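Local coordinates for protein 4-hydroxybutyrate CoA-transferase (Porphyromonas gingivalis, PDB 3EH7) that probably transfers coenzyme A between carboxylic acids such as acetate and 4-hydroxybutyrate, as a member of the acetyl-CoA hydrolase/transferase family, at residues A[136-141]-A[170-175]; A[200-205]-A[393-398]; A[270-275]-A[293-298]; A[309-314]-A[355-360]. All blocks are in the same frame, centred on the assembly; numbering follows the deposited sequence.

Contact 1: residues A[136-141]-A[170-175]; sequences CSFGVS and NLIHIS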
loop_
_atom_site.group_PDB
_atom_site.type_symbol
_atom_site.label_atom_id
_atom_site.label_comp_id
_atom_site.label_asym_id
_atom_site.label_seq_id
_atom_site.Cartn_x
_atom_site.Cartn_y
_atom_site.Cartn_z
ATOM N N CYS A 136 -22.636 19.491 19.455
ATOM C CA CYS A 136 -22.763 19.903 18.055
ATOM C C CYS A 136 -22.262 18.793 17.185
ATOM O O CYS A 136 -21.289 18.122 17.533
ATOM C CB CYS A 136 -21.874 21.085 17.761
ATOM S SG CYS A 136 -22.289 22.541 18.687
ATOM N N SER A 137 -22.889 18.641 16.030
ATOM C CA SER A 137 -22.408 17.749 14.995
ATOM C C SER A 137 -21.425 18.454 14.034
ATOM O O SER A 137 -21.517 19.642 13.780
ATOM C CB SER A 137 -23.602 17.189 14.218
ATOM O OG SER A 137 -23.217 16.477 13.069
ATOM N N PHE A 138 -20.481 17.690 13.489
ATOM C CA PHE A 138 -19.604 18.200 12.433
ATOM C C PHE A 138 -20.331 18.223 11.082
ATOM O O PHE A 138 -19.741 18.567 10.063
ATOM C CB PHE A 138 -18.302 17.388 12.373
ATOM C CG PHE A 138 -17.389 17.621 13.548
ATOM C CD1 PHE A 138 -17.519 16.861 14.710
ATOM C CD2 PHE A 138 -16.401 18.611 13.500
ATOM C CE1 PHE A 138 -16.698 17.086 15.819
ATOM C CE2 PHE A 138 -15.555 18.840 14.613
ATOM C CZ PHE A 138 -15.701 18.056 15.774
ATOM N N GLY A 139 -21.631 17.922 11.080
ATOM C CA GLY A 139 -22.423 17.923 9.846
ATOM C C GLY A 139 -21.771 17.083 8.736
ATOM O O GLY A 139 -21.429 15.918 8.938
ATOM N N VAL A 140 -21.574 17.714 7.588
ATOM C CA VAL A 140 -21.096 17.072 6.378
ATOM C C VAL A 140 -19.565 16.856 6.324
ATOM O O VAL A 140 -19.083 16.288 5.369
ATOM C CB VAL A 140 -21.518 17.902 5.090
ATOM C CG1 VAL A 140 -23.033 18.009 4.970
ATOM C CG2 VAL A 140 -20.903 19.296 5.101
ATOM N N SER A 141 -18.814 17.314 7.332
ATOM C CA SER A 141 -17.349 17.215 7.334
ATOM C C SER A 141 -16.793 16.628 8.631
ATOM O O SER A 141 -16.511 17.340 9.586
ATOM C CB SER A 141 -16.726 18.582 7.026
ATOM O OG SER A 141 -17.132 19.005 5.733
ATOM N N ASN A 170 -19.624 11.734 15.309
ATOM C CA ASN A 170 -19.582 12.982 14.581
ATOM C C ASN A 170 -20.032 14.167 15.430
ATOM O O ASN A 170 -20.588 15.133 14.895
ATOM C CB ASN A 170 -20.514 12.841 13.382
ATOM C CG ASN A 170 -20.288 13.880 12.335
ATOM O OD1 ASN A 170 -19.152 14.319 12.084
ATOM N ND2 ASN A 170 -21.380 14.263 11.665
ATOM N N LEU A 171 -19.764 14.093 16.730
ATOM C CA LEU A 171 -20.183 15.113 17.689
ATOM C C LEU A 171 -18.998 15.660 18.451
ATOM O O LEU A 171 -17.947 15.034 18.538
ATOM C CB LEU A 171 -21.171 14.551 18.699
ATOM C CG LEU A 171 -22.494 13.978 18.175
ATOM C CD1 LEU A 171 -23.250 13.368 19.327
ATOM C CD2 LEU A 171 -23.348 15.021 17.441
ATOM N N ILE A 172 -19.194 16.848 19.003
ATOM C CA ILE A 172 -18.243 17.452 19.902
ATOM C C ILE A 172 -19.045 18.301 20.877
ATOM O O ILE A 172 -20.018 18.972 20.492
ATOM C CB ILE A 172 -17.175 18.295 19.141
ATOM C CG1 ILE A 172 -16.065 18.751 20.081
ATOM C CG2 ILE A 172 -17.827 19.492 18.377
ATOM C CD1 ILE A 172 -14.916 19.456 19.375
ATOM N N HIS A 173 -18.661 18.251 22.148
ATOM C CA HIS A 173 -19.309 19.064 23.127
ATOM C C HIS A 173 -18.885 20.510 22.957
ATOM O O HIS A 173 -17.712 20.806 22.729
ATOM C CB HIS A 173 -18.978 18.591 24.525
ATOM C CG HIS A 173 -19.937 19.096 25.550
ATOM N ND1 HIS A 173 -19.754 20.279 26.228
ATOM C CD2 HIS A 173 -21.114 18.589 25.987
ATOM C CE1 HIS A 173 -20.770 20.475 27.046
ATOM N NE2 HIS A 173 -21.606 19.457 26.920
ATOM N N ILE A 174 -19.855 21.392 23.125
ATOM C CA ILE A 174 -19.708 22.798 22.862
ATOM C C ILE A 174 -18.697 23.443 23.807
ATOM O O ILE A 174 -18.133 24.488 23.477
ATOM C CB ILE A 174 -21.078 23.483 22.960
ATOM C CG1 ILE A 174 -21.053 24.907 22.398
ATOM C CG2 ILE A 174 -21.622 23.460 24.410
ATOM C CD1 ILE A 174 -22.462 25.423 22.084
ATOM N N SER A 175 -18.455 22.805 24.955
ATOM C CA SER A 175 -17.490 23.289 25.957
ATOM C C SER A 175 -16.053 23.177 25.443
ATOM O O SER A 175 -15.168 23.817 25.978
ATOM C CB SER A 175 -17.629 22.496 27.272
ATOM O OG SER A 175 -17.113 21.182 27.119
#

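Contact 2: residues A[200-205]-A[393-398]; sequences EAIGRN and VTEYGI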
loop_
_atom_site.group_PDB
_atom_site.type_symbol
_atom_site.label_atom_id
_atom_site.label_comp_id
_atom_site.label_asym_id
_atom_site.label_seq_id
_atom_site.Cartn_x
_atom_site.Cartn_y
_atom_site.Cartn_z
ATOM N N GLU A 200 -21.026 7.839 -20.188
ATOM C CA GLU A 200 -22.060 6.835 -20.190
ATOM C C GLU A 200 -21.491 5.437 -20.446
ATOM O O GLU A 200 -21.862 4.481 -19.766
ATOM C CB GLU A 200 -23.112 7.171 -21.249
ATOM C CG GLU A 200 -24.372 6.356 -21.104
ATOM C CD GLU A 200 -25.314 6.489 -22.296
ATOM O OE1 GLU A 200 -24.952 7.167 -23.285
ATOM O OE2 GLU A 200 -26.408 5.890 -22.247
ATOM N N ALA A 201 -20.612 5.338 -21.442
ATOM C CA ALA A 201 -19.936 4.085 -21.771
ATOM C C ALA A 201 -19.129 3.563 -20.572
ATOM O O ALA A 201 -19.188 2.375 -20.252
ATOM C CB ALA A 201 -19.013 4.264 -23.012
ATOM N N ILE A 202 -18.399 4.459 -19.903
ATOM C CA ILE A 202 -17.619 4.083 -18.696
ATOM C C ILE A 202 -18.569 3.571 -17.596
ATOM O O ILE A 202 -18.348 2.505 -17.014
ATOM C CB ILE A 202 -16.732 5.255 -18.160
ATOM C CG1 ILE A 202 -15.682 5.663 -19.214
ATOM C CG2 ILE A 202 -16.029 4.863 -16.821
ATOM C CD1 ILE A 202 -15.111 7.062 -19.041
ATOM N N GLY A 203 -19.652 4.313 -17.359
ATOM C CA GLY A 203 -20.616 3.972 -16.333
ATOM C C GLY A 203 -21.215 2.595 -16.530
ATOM O O GLY A 203 -21.422 1.854 -15.591
ATOM N N ARG A 204 -21.510 2.288 -17.779
ATOM C CA ARG A 204 -22.111 1.024 -18.148
ATOM C C ARG A 204 -21.136 -0.130 -17.890
ATOM O O ARG A 204 -21.534 -1.200 -17.413
ATOM C CB ARG A 204 -22.514 1.071 -19.619
ATOM C CG ARG A 204 -23.781 0.338 -19.942
ATOM C CD ARG A 204 -23.981 0.286 -21.441
ATOM N NE ARG A 204 -24.324 1.589 -21.996
ATOM C CZ ARG A 204 -25.569 2.027 -22.144
ATOM N NH1 ARG A 204 -25.791 3.226 -22.666
ATOM N NH2 ARG A 204 -26.592 1.270 -21.766
ATOM N N ASN A 205 -19.861 0.085 -18.194
ATOM C CA ASN A 205 -18.820 -0.892 -17.887
ATOM C C ASN A 205 -18.645 -1.076 -16.383
ATOM O O ASN A 205 -18.498 -2.190 -15.915
ATOM C CB ASN A 205 -17.493 -0.472 -18.520
ATOM C CG ASN A 205 -17.451 -0.703 -20.021
ATOM O OD1 ASN A 205 -18.153 -1.552 -20.554
ATOM N ND2 ASN A 205 -16.621 0.060 -20.703
ATOM N N VAL A 393 -10.956 0.852 -16.406
ATOM C CA VAL A 393 -12.131 0.970 -17.280
ATOM C C VAL A 393 -12.138 2.287 -18.043
ATOM O O VAL A 393 -11.992 3.367 -17.441
ATOM C CB VAL A 393 -13.453 0.874 -16.471
ATOM C CG1 VAL A 393 -14.644 1.032 -17.388
ATOM C CG2 VAL A 393 -13.544 -0.457 -15.688
ATOM N N THR A 394 -12.280 2.189 -19.364
ATOM C CA THR A 394 -12.517 3.348 -20.219
ATOM C C THR A 394 -13.805 3.163 -21.013
ATOM O O THR A 394 -14.467 2.140 -20.894
ATOM C CB THR A 394 -11.363 3.602 -21.191
ATOM O OG1 THR A 394 -11.390 2.616 -22.225
ATOM C CG2 THR A 394 -10.008 3.597 -20.469
ATOM N N GLU A 395 -14.145 4.163 -21.820
ATOM C CA GLU A 395 -15.255 4.056 -22.767
ATOM C C GLU A 395 -15.044 2.933 -23.762
ATOM O O GLU A 395 -15.995 2.540 -24.395
ATOM C CB GLU A 395 -15.496 5.373 -23.529
ATOM C CG GLU A 395 -14.393 5.814 -24.541
ATOM C CD GLU A 395 -13.350 6.772 -23.933
ATOM O OE1 GLU A 395 -13.022 6.642 -22.721
ATOM O OE2 GLU A 395 -12.858 7.652 -24.675
ATOM N N TYR A 396 -13.814 2.424 -23.907
ATOM C CA TYR A 396 -13.558 1.350 -24.879
ATOM C C TYR A 396 -13.548 -0.032 -24.257
ATOM O O TYR A 396 -13.456 -1.005 -24.977
ATOM C CB TYR A 396 -12.274 1.605 -25.675
ATOM C CG TYR A 396 -12.395 2.847 -26.518
ATOM C CD1 TYR A 396 -13.088 2.829 -27.723
ATOM C CD2 TYR A 396 -11.836 4.054 -26.090
ATOM C CE1 TYR A 396 -13.227 4.008 -28.498
ATOM C CE2 TYR A 396 -11.963 5.222 -26.838
ATOM C CZ TYR A 396 -12.669 5.189 -28.025
ATOM O OH TYR A 396 -12.775 6.358 -28.717
ATOM N N GLY A 397 -13.680 -0.126 -22.935
ATOM C CA GLY A 397 -13.847 -1.430 -22.292
ATOM C C GLY A 397 -13.130 -1.591 -20.964
ATOM O O GLY A 397 -12.757 -0.625 -20.313
ATOM N N ILE A 398 -12.942 -2.842 -20.579
ATOM C CA ILE A 398 -12.532 -3.199 -19.237
ATOM C C ILE A 398 -11.221 -3.979 -19.358
ATOM O O ILE A 398 -11.121 -4.856 -20.240
ATOM C CB ILE A 398 -13.606 -4.133 -18.567
ATOM C CG1 ILE A 398 -14.938 -3.393 -18.351
ATOM C CG2 ILE A 398 -13.114 -4.691 -17.261
ATOM C CD1 ILE A 398 -16.175 -4.322 -18.262
HETATM O O HOH W 1 -17.113 0.108 -23.647
#

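Contact 3: residues A[270-275]-A[293-298]; sequences VATFLM and YPVDYV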
loop_
_atom_site.group_PDB
_atom_site.type_symbol
_atom_site.label_atom_id
_atom_site.label_comp_id
_atom_site.label_asym_id
_atom_site.label_seq_id
_atom_site.Cartn_x
_atom_site.Cartn_y
_atom_site.Cartn_z
ATOM N N VAL A 270 -22.361 4.697 5.252
ATOM C CA VAL A 270 -21.201 5.121 6.041
ATOM C C VAL A 270 -20.249 5.880 5.120
ATOM O O VAL A 270 -19.961 5.422 3.999
ATOM C CB VAL A 270 -20.528 3.898 6.646
ATOM C CG1 VAL A 270 -19.185 4.256 7.285
ATOM C CG2 VAL A 270 -21.465 3.236 7.651
ATOM N N ALA A 271 -19.798 7.038 5.583
ATOM C CA ALA A 271 -18.951 7.944 4.832
ATOM C C ALA A 271 -18.110 8.732 5.833
ATOM O O ALA A 271 -18.305 8.612 7.024
ATOM C CB ALA A 271 -19.806 8.904 3.942
ATOM N N THR A 272 -17.182 9.550 5.343
ATOM C CA THR A 272 -16.401 10.434 6.210
ATOM C C THR A 272 -16.663 11.900 5.929
ATOM O O THR A 272 -16.510 12.713 6.825
ATOM C CB THR A 272 -14.888 10.061 6.216
ATOM O OG1 THR A 272 -14.254 10.623 7.370
ATOM C CG2 THR A 272 -14.143 10.480 4.934
ATOM N N PHE A 273 -17.119 12.240 4.715
ATOM C CA PHE A 273 -17.616 13.584 4.388
ATOM C C PHE A 273 -18.676 13.486 3.280
ATOM O O PHE A 273 -18.843 12.432 2.628
ATOM C CB PHE A 273 -16.471 14.587 4.071
ATOM C CG PHE A 273 -15.889 14.495 2.664
ATOM C CD1 PHE A 273 -14.889 13.562 2.363
ATOM C CD2 PHE A 273 -16.317 15.349 1.660
ATOM C CE1 PHE A 273 -14.326 13.460 1.079
ATOM C CE2 PHE A 273 -15.773 15.256 0.333
ATOM C CZ PHE A 273 -14.766 14.321 0.055
ATOM N N LEU A 274 -19.435 14.570 3.119
ATOM C CA LEU A 274 -20.563 14.602 2.163
ATOM C C LEU A 274 -20.567 15.916 1.428
ATOM O O LEU A 274 -20.166 16.943 1.983
ATOM C CB LEU A 274 -21.896 14.476 2.890
ATOM C CG LEU A 274 -22.090 13.213 3.705
ATOM C CD1 LEU A 274 -23.318 13.324 4.582
ATOM C CD2 LEU A 274 -22.144 11.968 2.789
HETATM N N MSE A 275 -20.997 15.873 0.169
HETATM C CA MSE A 275 -21.207 17.079 -0.629
HETATM C C MSE A 275 -22.212 16.805 -1.746
HETATM O O MSE A 275 -22.180 15.739 -2.362
HETATM C CB MSE A 275 -19.883 17.558 -1.224
HETATM C CG MSE A 275 -20.028 18.784 -2.103
HETATM SE SE MSE A 275 -18.353 19.691 -2.407
HETATM C CE MSE A 275 -17.159 18.422 -1.581
ATOM N N TYR A 293 -18.107 8.942 10.188
ATOM C CA TYR A 293 -17.031 8.671 11.148
ATOM C C TYR A 293 -15.764 9.352 10.649
ATOM O O TYR A 293 -15.630 9.661 9.458
ATOM C CB TYR A 293 -16.768 7.178 11.275
ATOM C CG TYR A 293 -17.947 6.349 11.697
ATOM C CD1 TYR A 293 -18.901 5.939 10.773
ATOM C CD2 TYR A 293 -18.104 5.962 13.035
ATOM C CE1 TYR A 293 -19.984 5.171 11.165
ATOM C CE2 TYR A 293 -19.172 5.220 13.444
ATOM C CZ TYR A 293 -20.110 4.803 12.518
ATOM O OH TYR A 293 -21.202 4.055 12.957
ATOM N N PRO A 294 -14.809 9.579 11.556
ATOM C CA PRO A 294 -13.556 10.161 11.129
ATOM C C PRO A 294 -12.782 9.260 10.166
ATOM O O PRO A 294 -12.961 8.014 10.114
ATOM C CB PRO A 294 -12.795 10.414 12.442
ATOM C CG PRO A 294 -13.524 9.687 13.488
ATOM C CD PRO A 294 -14.911 9.452 13.018
ATOM N N VAL A 295 -11.932 9.902 9.385
ATOM C CA VAL A 295 -11.319 9.228 8.258
ATOM C C VAL A 295 -10.427 8.031 8.670
ATOM O O VAL A 295 -10.279 7.073 7.894
ATOM C CB VAL A 295 -10.583 10.229 7.332
ATOM C CG1 VAL A 295 -9.320 10.851 8.052
ATOM C CG2 VAL A 295 -10.233 9.542 5.981
ATOM N N ASP A 296 -9.854 8.074 9.889
ATOM C CA ASP A 296 -9.023 6.981 10.363
ATOM C C ASP A 296 -9.835 5.732 10.653
ATOM O O ASP A 296 -9.263 4.660 10.812
ATOM C CB ASP A 296 -8.165 7.373 11.578
ATOM C CG ASP A 296 -8.979 7.867 12.757
ATOM O OD1 ASP A 296 -9.983 8.580 12.573
ATOM O OD2 ASP A 296 -8.561 7.596 13.879
ATOM N N TYR A 297 -11.160 5.856 10.731
ATOM C CA TYR A 297 -12.018 4.703 10.789
ATOM C C TYR A 297 -12.467 4.305 9.395
ATOM O O TYR A 297 -12.160 3.188 8.924
ATOM C CB TYR A 297 -13.213 4.957 11.733
ATOM C CG TYR A 297 -14.164 3.789 11.823
ATOM C CD1 TYR A 297 -13.868 2.686 12.610
ATOM C CD2 TYR A 297 -15.351 3.778 11.097
ATOM C CE1 TYR A 297 -14.731 1.603 12.689
ATOM C CE2 TYR A 297 -16.220 2.724 11.178
ATOM C CZ TYR A 297 -15.915 1.642 11.974
ATOM O OH TYR A 297 -16.775 0.605 12.016
ATOM N N VAL A 298 -13.122 5.226 8.684
ATOM C CA VAL A 298 -13.766 4.887 7.392
ATOM C C VAL A 298 -12.793 4.413 6.318
ATOM O O VAL A 298 -13.096 3.449 5.580
ATOM C CB VAL A 298 -14.648 6.022 6.841
ATOM C CG1 VAL A 298 -15.358 5.614 5.501
ATOM C CG2 VAL A 298 -15.669 6.467 7.902
#

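Contact 4: residues A[309-314]-A[355-360]; sequences NMVSIN and KSIMAI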
loop_
_atom_site.group_PDB
_atom_site.type_symbol
_atom_site.label_atom_id
_atom_site.label_comp_id
_atom_site.label_asym_id
_atom_site.label_seq_id
_atom_site.Cartn_x
_atom_site.Cartn_y
_atom_site.Cartn_z
ATOM N N ASN A 309 -17.750 -7.850 -0.480
ATOM C CA ASN A 309 -18.120 -7.439 -1.838
ATOM C C ASN A 309 -17.932 -5.945 -2.113
ATOM O O ASN A 309 -18.805 -5.289 -2.706
ATOM C CB ASN A 309 -19.554 -7.886 -2.134
ATOM C CG ASN A 309 -19.735 -9.376 -1.967
ATOM O OD1 ASN A 309 -19.170 -10.152 -2.726
ATOM N ND2 ASN A 309 -20.552 -9.785 -0.983
HETATM N N MSE A 310 -16.771 -5.419 -1.721
HETATM C CA MSE A 310 -16.439 -4.031 -1.987
HETATM C C MSE A 310 -16.278 -3.863 -3.487
HETATM O O MSE A 310 -15.697 -4.715 -4.169
HETATM C CB MSE A 310 -15.130 -3.573 -1.304
HETATM C CG MSE A 310 -15.229 -3.248 0.135
HETATM SE SE MSE A 310 -16.372 -1.793 0.607
HETATM C CE MSE A 310 -15.717 -0.495 -0.620
ATOM N N VAL A 311 -16.826 -2.764 -3.989
ATOM C CA VAL A 311 -16.479 -2.256 -5.297
ATOM C C VAL A 311 -16.123 -0.801 -5.089
ATOM O O VAL A 311 -16.952 0.010 -4.653
ATOM C CB VAL A 311 -17.610 -2.386 -6.351
ATOM C CG1 VAL A 311 -17.152 -1.768 -7.653
ATOM C CG2 VAL A 311 -17.988 -3.859 -6.557
ATOM N N SER A 312 -14.857 -0.500 -5.369
ATOM C CA SER A 312 -14.330 0.831 -5.243
ATOM C C SER A 312 -14.160 1.403 -6.657
ATOM O O SER A 312 -13.587 0.740 -7.505
ATOM C CB SER A 312 -13.007 0.772 -4.472
ATOM O OG SER A 312 -12.258 1.924 -4.726
ATOM N N ILE A 313 -14.711 2.594 -6.908
ATOM C CA ILE A 313 -14.584 3.287 -8.198
ATOM C C ILE A 313 -13.934 4.647 -7.997
ATOM O O ILE A 313 -14.433 5.502 -7.254
ATOM C CB ILE A 313 -15.952 3.521 -8.928
ATOM C CG1 ILE A 313 -16.759 2.233 -9.048
ATOM C CG2 ILE A 313 -15.723 4.121 -10.320
ATOM C CD1 ILE A 313 -18.207 2.435 -9.585
ATOM N N ASN A 314 -12.804 4.837 -8.666
ATOM C CA ASN A 314 -12.083 6.099 -8.639
ATOM C C ASN A 314 -11.515 6.412 -10.029
ATOM O O ASN A 314 -11.416 5.540 -10.885
ATOM C CB ASN A 314 -10.941 6.033 -7.611
ATOM C CG ASN A 314 -11.448 5.790 -6.191
ATOM O OD1 ASN A 314 -12.003 6.686 -5.534
ATOM N ND2 ASN A 314 -11.274 4.595 -5.727
ATOM N N LYS A 355 -13.255 -5.654 -5.412
ATOM C CA LYS A 355 -12.796 -5.168 -6.716
ATOM C C LYS A 355 -12.471 -3.708 -6.557
ATOM O O LYS A 355 -13.190 -3.036 -5.882
ATOM C CB LYS A 355 -13.926 -5.221 -7.755
ATOM C CG LYS A 355 -14.596 -6.570 -7.885
ATOM C CD LYS A 355 -15.540 -6.659 -9.093
ATOM C CE LYS A 355 -16.375 -7.906 -8.948
ATOM N NZ LYS A 355 -17.335 -8.162 -10.060
ATOM N N SER A 356 -11.392 -3.220 -7.163
ATOM C CA SER A 356 -11.247 -1.815 -7.346
ATOM C C SER A 356 -11.112 -1.533 -8.824
ATOM O O SER A 356 -10.523 -2.311 -9.605
ATOM C CB SER A 356 -10.069 -1.249 -6.575
ATOM O OG SER A 356 -8.867 -1.562 -7.178
ATOM N N ILE A 357 -11.687 -0.399 -9.189
ATOM C CA ILE A 357 -11.767 0.050 -10.559
ATOM C C ILE A 357 -11.190 1.445 -10.666
ATOM O O ILE A 357 -11.539 2.338 -9.893
ATOM C CB ILE A 357 -13.254 0.096 -11.042
ATOM C CG1 ILE A 357 -13.874 -1.293 -10.926
ATOM C CG2 ILE A 357 -13.341 0.652 -12.472
ATOM C CD1 ILE A 357 -15.383 -1.308 -10.872
HETATM N N MSE A 358 -10.290 1.617 -11.615
HETATM C CA MSE A 358 -9.822 2.934 -12.054
HETATM C C MSE A 358 -10.611 3.233 -13.361
HETATM O O MSE A 358 -10.339 2.647 -14.379
HETATM C CB MSE A 358 -8.328 2.909 -12.305
HETATM C CG MSE A 358 -7.472 2.718 -11.011
HETATM SE SE MSE A 358 -7.733 4.276 -9.846
HETATM C CE MSE A 358 -7.030 3.510 -8.222
ATOM N N ALA A 359 -11.603 4.108 -13.260
ATOM C CA ALA A 359 -12.532 4.456 -14.332
ATOM C C ALA A 359 -12.165 5.839 -14.867
ATOM O O ALA A 359 -12.235 6.868 -14.137
ATOM C CB ALA A 359 -13.957 4.459 -13.812
ATOM N N ILE A 360 -11.730 5.865 -16.116
ATOM C CA ILE A 360 -11.186 7.081 -16.703
ATOM C C ILE A 360 -11.586 7.208 -18.169
ATOM O O ILE A 360 -11.754 6.190 -18.852
ATOM C CB ILE A 360 -9.653 7.124 -16.602
ATOM C CG1 ILE A 360 -9.036 5.821 -17.112
ATOM C CG2 ILE A 360 -9.243 7.358 -15.157
ATOM C CD1 ILE A 360 -7.603 5.966 -17.438
HETATM O O HOH W 2 -10.630 2.239 -7.294
#

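Contact 1: residues A[136-141]-A[170-175]
Cys-136 and Ile-172 face each other as an antiparallel hydrogen-bonded pair, with Cys-136 N giving to Ile-172 O and Ile-172 N giving back to Cys-136 O, each at 2.9 Å. One residue on, Ser-137 and Leu-171 form the non-hydrogen-bonded pair, where the CD2 branch of Leu-171 lies 3.8 Å from Ser-137 CA. Past the paired strands Phe-138 N reaches Asn-170 O at 2.9 Å. The Phe-138 ring then runs back along the partner strand: its edge meets Leu-171 O, and CE1 comes within 3.6 Å of Ile-172 CB. These strands, 135-137 and 171-173, make a small two-stranded antiparallel sheet beside the parallel sheet of the N-terminal domain, and Phe-138 and Ile-172 both pack on Leu-127 of that sheet and on Ala-149 of helix 145-151.

Asn-170 secures the turn that follows. With CG anti to the backbone N (chi1 -164°), its amide reaches across to Gly-139, and ND2 donates to a lone pair of Gly-139 O at 3.2 Å, close to both the carbonyl and the amide planes. A further acceptor for ND2 is Val-166 O. Ser-137 OG receives Gly-139 N at 2.9 Å in an ST turn and is also bonded to Val-166 N. Glycine suits the positive phi of the type II' turn running from Phe-138 to Ser-141.

Contact 2: residues A[200-205]-A[393-398]
Ile-202 and Asn-205, one turn apart on helix 197-208, carry the contact with the 393-398 hairpin. Ile-202 belongs to the tight, buried side. A chi1 of -62° turns its CG1 away from the carbonyl carbon and lays it on the backbone at the start of the turn, 3.4 Å from Glu-395 N, while CG2 slides past Val-393 CG1 at 4.1 Å. Ala-359 of the adjoining strand also touches Ile-202. The CB of Asn-205 closes this side, 3.4 Å from Val-393 CG1, and Ile-398 CG1 comes to the same CB at 3.9 Å, its side chain running opposite to that of Asn-205.

Toward the partly exposed side the contact thins to a methyl touch and a water. Ala-201 CB meets Glu-395 CB at 3.7 Å, but the Glu-395 chain bends off and its OE2 is held by Ser-362 OG. The amide of Asn-205 spans the turn: ND2 makes a weak bond to Thr-394 O, 3.0 Å long with an N-H...O angle of only 133°, and gives another hydrogen to a water that in turn donates to Glu-395 O. One amide nitrogen thus serves two successive carbonyls, the first weakly and the second through the water. Gly-397 CA passes close to the same ND2, at backbone angles that suit glycine.

Thr-394 to Gly-397 form a type I turn closed by bonds in both directions between the end residues, with an ST turn from Thr-394 OG1 to Tyr-396 N inside it. This is a tight beta hairpin at the edge of the large mixed sheet, with a helix packed against its turn.

Contact 3: residues A[270-275]-A[293-298]
Thr-272, Tyr-293 and Val-270 bury the most surface here, at a place where two neighbouring strands of the large Rossmann-like alpha/beta sheet, 269-271 and 290-292, reach their C-terminal ends. Helix 278-284 lies between them in the chain, as in a beta-alpha-beta unit, and the second strand leads directly into helix 295-298, with Pro-294 at its N-cap position.

Thr-272 fits into the bend between strand and helix. Its OG1 is anti to the backbone N (chi1 -161°), which carries the hydroxyl across to Tyr-293 O; the bond is short, 2.7 Å, lies in the carbonyl plane, and has the threonine as donor. Thr-272 CA also points a hydrogen at the same oxygen. On the methyl side, CG2 approaches Val-295 CG2, and Thr-272 CB lies 4.0 Å from Val-298 CG2, so the residue touches the new helix at both its first and its last position.

Tyr-293 continues the sheet pairing by one more bond, its N giving to Ala-271 O at 3.2 Å. Its ring swings back beside the strand and takes Val-270 CG1 obliquely, 3.9 Å from Tyr-293 CD1. Tyr-297 CE2, four residues on, sits over the centre of one ring face, and Tyr-293 OH bonds to Glu-291 OE1.

Val-270 turns the same CG1 to Val-298 as well, joining ring and helix on one side of its strand. Here Val-298 CG2 completes the seam: that methyl rests 3.5 Å from Ala-271 O, the carbonyl that already accepts Tyr-293 N.

Contact 4: residues A[309-314]-A[355-360]
Lys-355 begins the pairing with Met-310 and Val-311, giving its N to Met-310 O at 2.9 Å and taking Ser-312 N on its own O. Strands 310-314 and 355-359 run parallel, their axes 14° apart, as inner neighbours in the mixed sheet of a Rossmann-like alpha/beta domain. The lysine chain stretches away past Val-311, and NZ bonds to Leu-209 O.

Ser-356 stands opposite Ser-312, CB to CB at 4.1 Å, on the face covered by helix 341-350; Ser-312 OG is held by Gln-217.

Ile-357 returns to the other face, under helix 197-208. Because chi1 is -59°, its CG1 branch stands beside its own N, and the CD1 beyond it touches Val-311 CG1 at 3.7 Å, the two side chains meeting at a slant, with Ile-313 CG1 close by. Both its backbone groups face strand 310-314: N gives to Ser-312 O at 2.8 Å and O accepts from Asn-314 N.

Met-358, a selenomethionine, brings SE to within 4.3 Å of Asn-314 CB. Ala-359 N then donates to Asn-314 O, and its methyl touches Ile-313 CG2 at 3.9 Å. The Asn-314 amide, whose OD1 takes Gln-217 NE2, sends ND2 at 2.9 Å to a water that donates in turn to Ile-357 O.

Overall arrangement
Contacts 2, 3 and 4 all reach the large mixed sheet, whereas contact 1 belongs to a small sheet beside the N-terminal one. Contact 4 is strand pairing inside the sheet and is buried; contact 2, 12 Å away between centres, packs helix 197-208 on the sheet's edge hairpin and is partly open. The two share a seam, since Val-393 bonds to Met-358 and Ile-360. Contact 3, also buried, lies nearest the chain's centre and touches contact 1 through Val-140 O and Leu-274 N, linking the two halves. Backbone bonds dominate contacts 1 and 4, a threonine hydroxyl helps hold contact 3, and contact 2 depends on apolar packing, one weak amide bond and water.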